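Local coordinates for Iron(III) ABC transporter, periplasmic iron-compound-binding protein (Vibrio cholerae, PDB 3TEF) that probably binds iron-loaded catecholate siderophores in the periplasm and delivers them to an ABC transporter for iron uptake, at residues V4-R9 with L124-A129; S157-V162 with T215-D220. All coordinates share one frame; numbering follows the deposited sequence.

How the contacts relate
Contact 1 (4-9 with 124-129) and contact 2 (157-162 with 215-220) lie on opposite sides of the chain's centre, one in each lobe of this two-lobed binding protein. Their centres are 34 Å apart and their nearest atoms about 16 Å apart, so they do not touch. Helix 131-154 joins them: it starts just after contact 1 ends and finishes just before contact 2 begins, the long lobe-to-lobe helix expected of this family. Contact 1 packs the N-terminal hairpin against helix 113-128 of the first lobe, while contact 2 is a strand pair inside the sheet of the second. The siderophore probably binds in the cleft between the lobes, as in related proteins.

Contact 1: residues V4-R9 with L124-A129; sequences VTIEHR and LGKVFA
Val127 faces two ways near the C-terminal end of helix 113-128: its CG2 touches Ile6, while its CG1 lies over one face of the Phe128 ring, 3.5 Å above the plane and offset toward the rim. At the other end of the strand, beyond this contact, the His8 ring meets that of Tyr93. Val127 splits its methyls this way because CG1 is anti to the backbone N (chi1 166°), which leaves CG2 beside that nitrogen and directed at the strand. There it meets Ile6 CG1 at 3.7 Å, the two side chains crossing at about a right angle. Ile6 CD1 then reaches on to Lys126 CE at 3.9 Å, and these two chains slide past each other in opposite directions. Near the start of the strand, Val4 CG1 rests 3.8 Å from Lys126 O, an apolar methyl against a backbone carbonyl.

The axes of strand 4-8 and helix 124-128 run nearly antiparallel (161°), 8.8 Å apart at closest approach. The strand is half of the hairpin 3-8/11-16, which packs against the last turn of helix 113-128, and Ile6 and Val127 both also touch Ile103 of strand 102-104, at the border of the parallel sheet of this lobe. Asn123 ND2, one turn back on the helix, donates to Glu7 O. Ala129, with positive phi, has left the helical conformation before the long helix 131-154 sets off.

The polar link between the segments is indirect. Lys126 bends at its third torsion (chi3 -77°), and a water bridges its amino group to the strand, accepting from Lys126 NZ at 3.0 Å and donating to Thr5 O at 2.6 Å.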
loop_
_atom_site.group_PDB
_atom_site.type_symbol
_atom_site.label_atom_id
_atom_site.label_comp_id
_atom_site.label_asym_id
_atom_site.label_seq_id
_atom_site.Cartn_x
_atom_site.Cartn_y
_atom_site.Cartn_z
ATOM N N VAL A 4 -15.849 20.126 -5.279
ATOM C CA VAL A 4 -16.200 18.846 -4.700
ATOM C C VAL A 4 -15.681 18.854 -3.277
ATOM O O VAL A 4 -14.696 19.527 -2.986
ATOM C CB VAL A 4 -15.561 17.679 -5.473
ATOM C CG1 VAL A 4 -16.264 17.479 -6.803
ATOM C CG2 VAL A 4 -14.075 17.935 -5.686
ATOM N N THR A 5 -16.359 18.138 -2.389
ATOM C CA THR A 5 -15.877 17.972 -1.024
ATOM C C THR A 5 -15.490 16.513 -0.830
ATOM O O THR A 5 -16.326 15.609 -0.926
ATOM C CB THR A 5 -16.914 18.425 0.038
ATOM O OG1 THR A 5 -17.156 19.832 -0.102
ATOM C CG2 THR A 5 -16.396 18.159 1.451
ATOM N N ILE A 6 -14.204 16.295 -0.581
ATOM C CA ILE A 6 -13.652 14.960 -0.462
ATOM C C ILE A 6 -13.435 14.603 0.994
ATOM O O ILE A 6 -12.763 15.338 1.723
ATOM C CB ILE A 6 -12.280 14.880 -1.160
ATOM C CG1 ILE A 6 -12.408 15.268 -2.635
ATOM C CG2 ILE A 6 -11.681 13.492 -0.987
ATOM C CD1 ILE A 6 -13.357 14.369 -3.419
ATOM N N GLU A 7 -13.982 13.460 1.405
ATOM C CA GLU A 7 -13.794 12.955 2.758
ATOM C C GLU A 7 -12.663 11.933 2.786
ATOM O O GLU A 7 -12.668 10.949 2.037
ATOM C CB GLU A 7 -15.091 12.325 3.280
ATOM C CG GLU A 7 -15.070 12.041 4.776
ATOM C CD GLU A 7 -16.461 12.046 5.391
ATOM O OE1 GLU A 7 -17.250 11.124 5.095
ATOM O OE2 GLU A 7 -16.759 12.978 6.170
ATOM N N HIS A 8 -11.678 12.170 3.646
ATOM C CA HIS A 8 -10.541 11.271 3.718
ATOM C C HIS A 8 -10.095 11.104 5.163
ATOM O O HIS A 8 -10.761 11.595 6.099
ATOM C CB HIS A 8 -9.391 11.813 2.859
ATOM C CG HIS A 8 -8.928 13.166 3.289
ATOM N ND1 HIS A 8 -9.418 14.329 2.735
ATOM C CD2 HIS A 8 -8.059 13.535 4.251
ATOM C CE1 HIS A 8 -8.858 15.363 3.335
ATOM N NE2 HIS A 8 -8.029 14.914 4.256
ATOM N N ARG A 9 -8.984 10.405 5.364
ATOM C CA ARG A 9 -8.562 10.079 6.726
ATOM C C ARG A 9 -8.375 11.311 7.597
ATOM O O ARG A 9 -8.653 11.278 8.800
ATOM C CB ARG A 9 -7.285 9.246 6.744
ATOM C CG ARG A 9 -6.931 8.802 8.150
ATOM C CD ARG A 9 -5.526 8.267 8.226
ATOM N NE ARG A 9 -5.394 6.961 7.588
ATOM C CZ ARG A 9 -4.286 6.237 7.654
ATOM N NH1 ARG A 9 -3.242 6.707 8.336
ATOM N NH2 ARG A 9 -4.221 5.052 7.063
ATOM N N LEU A 124 -10.349 10.314 -6.142
ATOM C CA LEU A 124 -9.659 10.783 -7.337
ATOM C C LEU A 124 -10.636 11.004 -8.497
ATOM O O LEU A 124 -10.569 12.019 -9.193
ATOM C CB LEU A 124 -8.560 9.798 -7.761
ATOM C CG LEU A 124 -7.432 9.580 -6.757
ATOM C CD1 LEU A 124 -6.333 8.738 -7.417
ATOM C CD2 LEU A 124 -6.878 10.928 -6.329
ATOM N N GLY A 125 -11.540 10.054 -8.709
ATOM C CA GLY A 125 -12.519 10.195 -9.776
ATOM C C GLY A 125 -13.310 11.488 -9.669
ATOM O O GLY A 125 -13.551 12.168 -10.675
ATOM N N LYS A 126 -13.710 11.832 -8.445
ATOM C CA LYS A 126 -14.469 13.052 -8.198
ATOM C C LYS A 126 -13.618 14.300 -8.398
ATOM O O LYS A 126 -14.067 15.280 -8.981
ATOM C CB LYS A 126 -15.086 13.038 -6.792
ATOM C CG LYS A 126 -16.109 11.922 -6.596
ATOM C CD LYS A 126 -16.793 11.973 -5.236
ATOM C CE LYS A 126 -15.894 11.444 -4.120
ATOM N NZ LYS A 126 -16.629 11.332 -2.814
ATOM N N VAL A 127 -12.385 14.267 -7.914
ATOM C CA VAL A 127 -11.517 15.420 -8.061
ATOM C C VAL A 127 -11.242 15.745 -9.529
ATOM O O VAL A 127 -11.224 16.916 -9.917
ATOM C CB VAL A 127 -10.186 15.200 -7.317
ATOM C CG1 VAL A 127 -9.147 16.234 -7.747
ATOM C CG2 VAL A 127 -10.434 15.242 -5.808
ATOM N N PHE A 128 -11.021 14.715 -10.339
ATOM C CA PHE A 128 -10.628 14.935 -11.730
ATOM C C PHE A 128 -11.737 14.702 -12.748
ATOM O O PHE A 128 -11.491 14.725 -13.955
ATOM C CB PHE A 128 -9.378 14.113 -12.060
ATOM C CG PHE A 128 -8.195 14.504 -11.225
ATOM C CD1 PHE A 128 -7.464 15.644 -11.531
ATOM C CD2 PHE A 128 -7.843 13.766 -10.106
ATOM C CE1 PHE A 128 -6.381 16.033 -10.747
ATOM C CE2 PHE A 128 -6.755 14.145 -9.318
ATOM C CZ PHE A 128 -6.033 15.285 -9.640
ATOM N N ALA A 129 -12.955 14.501 -12.257
ATOM C CA ALA A 129 -14.094 14.224 -13.136
ATOM C C ALA A 129 -13.823 13.058 -14.092
ATOM O O ALA A 129 -14.088 13.141 -15.296
ATOM C CB ALA A 129 -14.479 15.479 -13.917
HETATM O O HOH W 1 -17.421 14.226 -2.777
#

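Contact 2: residues S157-V162 with T215-D220; sequences SDAMLV and TLLVVD
Leu217 O is gripped twice by the neighbouring strand: Val162 N donates to it at 2.8 Å, almost straight (175° at the hydrogen), and the CA-H of Leu161 adds a contact with CA 3.4 Å away. Val162 O is used in the same way, taking Val219 N at 2.8 Å and the CA-H of Val218. Back toward the start of the strands, Leu217 N donates to Met160 O at 2.9 Å and Met160 N to Thr215 O. The register pairs Met160 with Leu216, Leu161 with Leu217 and Val162 with Val218; toward Asp158 the pairing fades, and the bond from Thr215 N to Asp158 O is weak.

On one face Val162 CG2 meets Leu216 CD1 at 3.6 Å, and helix 205-211 covers Met160 and Leu216 through Ile208. On the other, Leu161 and Leu217 cross at about a right angle, with CD2 of Leu161 3.6 Å from CB of Leu217; CG of Leu217 stands beside its own backbone N (chi1 -51°), sending CD1 back toward Ala159. With strand 188-189 beyond one strand and 252-254 beyond the other, the pair lies at the centre of the parallel part of the mixed sheet in the second alpha/beta lobe, as expected of a family 8 solute-binding protein.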
loop_
_atom_site.group_PDB
_atom_site.type_symbol
_atom_site.label_atom_id
_atom_site.label_comp_id
_atom_site.label_asym_id
_atom_site.label_seq_id
_atom_site.Cartn_x
_atom_site.Cartn_y
_atom_site.Cartn_z
ATOM N N SER A 157 -8.408 -21.859 4.765
ATOM C CA SER A 157 -7.113 -22.068 5.394
ATOM C C SER A 157 -6.510 -20.778 5.930
ATOM O O SER A 157 -6.898 -19.679 5.527
ATOM C CB SER A 157 -6.156 -22.759 4.429
ATOM O OG SER A 157 -6.632 -24.055 4.104
ATOM N N ASP A 158 -5.557 -20.937 6.844
ATOM C CA ASP A 158 -4.958 -19.821 7.560
ATOM C C ASP A 158 -3.700 -19.316 6.865
ATOM O O ASP A 158 -3.065 -20.030 6.088
ATOM C CB ASP A 158 -4.628 -20.237 8.998
ATOM C CG ASP A 158 -3.645 -21.399 9.060
ATOM O OD1 ASP A 158 -4.045 -22.537 8.735
ATOM O OD2 ASP A 158 -2.470 -21.182 9.435
ATOM N N ALA A 159 -3.355 -18.065 7.138
ATOM C CA ALA A 159 -2.104 -17.511 6.646
ATOM C C ALA A 159 -1.461 -16.697 7.747
ATOM O O ALA A 159 -2.149 -16.066 8.557
ATOM C CB ALA A 159 -2.331 -16.647 5.423
ATOM N N MET A 160 -0.137 -16.721 7.766
ATOM C CA MET A 160 0.625 -15.888 8.669
ATOM C C MET A 160 1.356 -14.882 7.804
ATOM O O MET A 160 1.977 -15.255 6.805
ATOM C CB MET A 160 1.627 -16.732 9.452
ATOM C CG MET A 160 2.471 -15.936 10.428
ATOM S SD MET A 160 3.661 -16.959 11.312
ATOM C CE MET A 160 2.561 -17.942 12.331
ATOM N N LEU A 161 1.248 -13.611 8.161
ATOM C CA LEU A 161 1.931 -12.553 7.430
ATOM C C LEU A 161 3.152 -12.174 8.250
ATOM O O LEU A 161 3.018 -11.795 9.403
ATOM C CB LEU A 161 1.004 -11.344 7.259
ATOM C CG LEU A 161 1.400 -10.162 6.357
ATOM C CD1 LEU A 161 2.643 -9.413 6.876
ATOM C CD2 LEU A 161 1.597 -10.583 4.911
ATOM N N VAL A 162 4.332 -12.307 7.657
ATOM C CA VAL A 162 5.576 -12.004 8.357
ATOM C C VAL A 162 6.343 -10.953 7.587
ATOM O O VAL A 162 6.539 -11.084 6.382
ATOM C CB VAL A 162 6.462 -13.253 8.519
ATOM C CG1 VAL A 162 7.769 -12.897 9.237
ATOM C CG2 VAL A 162 5.720 -14.326 9.295
ATOM N N THR A 215 -0.146 -21.304 5.182
ATOM C CA THR A 215 0.353 -20.390 4.167
ATOM C C THR A 215 1.182 -19.322 4.855
ATOM O O THR A 215 0.788 -18.793 5.903
ATOM C CB THR A 215 -0.796 -19.710 3.412
ATOM O OG1 THR A 215 -1.515 -20.693 2.655
ATOM C CG2 THR A 215 -0.265 -18.640 2.466
ATOM N N LEU A 216 2.325 -19.003 4.261
ATOM C CA LEU A 216 3.233 -18.028 4.850
ATOM C C LEU A 216 3.506 -16.918 3.834
ATOM O O LEU A 216 4.065 -17.163 2.764
ATOM C CB LEU A 216 4.524 -18.729 5.274
ATOM C CG LEU A 216 5.608 -17.984 6.051
ATOM C CD1 LEU A 216 5.051 -17.303 7.298
ATOM C CD2 LEU A 216 6.714 -18.958 6.422
ATOM N N LEU A 217 3.092 -15.699 4.172
ATOM C CA LEU A 217 3.273 -14.554 3.286
ATOM C C LEU A 217 4.375 -13.672 3.861
ATOM O O LEU A 217 4.274 -13.198 4.989
ATOM C CB LEU A 217 1.983 -13.752 3.186
ATOM C CG LEU A 217 0.761 -14.609 2.853
ATOM C CD1 LEU A 217 -0.541 -13.830 2.964
ATOM C CD2 LEU A 217 0.920 -15.194 1.461
ATOM N N VAL A 218 5.422 -13.455 3.079
ATOM C CA VAL A 218 6.608 -12.792 3.591
ATOM C C VAL A 218 6.824 -11.464 2.887
ATOM O O VAL A 218 6.793 -11.391 1.658
ATOM C CB VAL A 218 7.849 -13.679 3.372
ATOM C CG1 VAL A 218 9.114 -12.967 3.843
ATOM C CG2 VAL A 218 7.666 -15.018 4.080
ATOM N N VAL A 219 7.056 -10.419 3.681
ATOM C CA VAL A 219 7.358 -9.083 3.168
ATOM C C VAL A 219 8.800 -8.716 3.528
ATOM O O VAL A 219 9.138 -8.558 4.703
ATOM C CB VAL A 219 6.385 -8.020 3.777
ATOM C CG1 VAL A 219 6.714 -6.614 3.261
ATOM C CG2 VAL A 219 4.917 -8.379 3.472
ATOM N N ASP A 220 9.647 -8.600 2.508
ATOM C CA ASP A 220 11.065 -8.295 2.703
ATOM C C ASP A 220 11.262 -6.789 2.682
ATOM O O ASP A 220 11.526 -6.202 1.639
ATOM C CB ASP A 220 11.894 -8.951 1.600
ATOM C CG ASP A 220 13.395 -8.750 1.786
ATOM O OD1 ASP A 220 13.810 -8.226 2.844
ATOM O OD2 ASP A 220 14.159 -9.136 0.875
#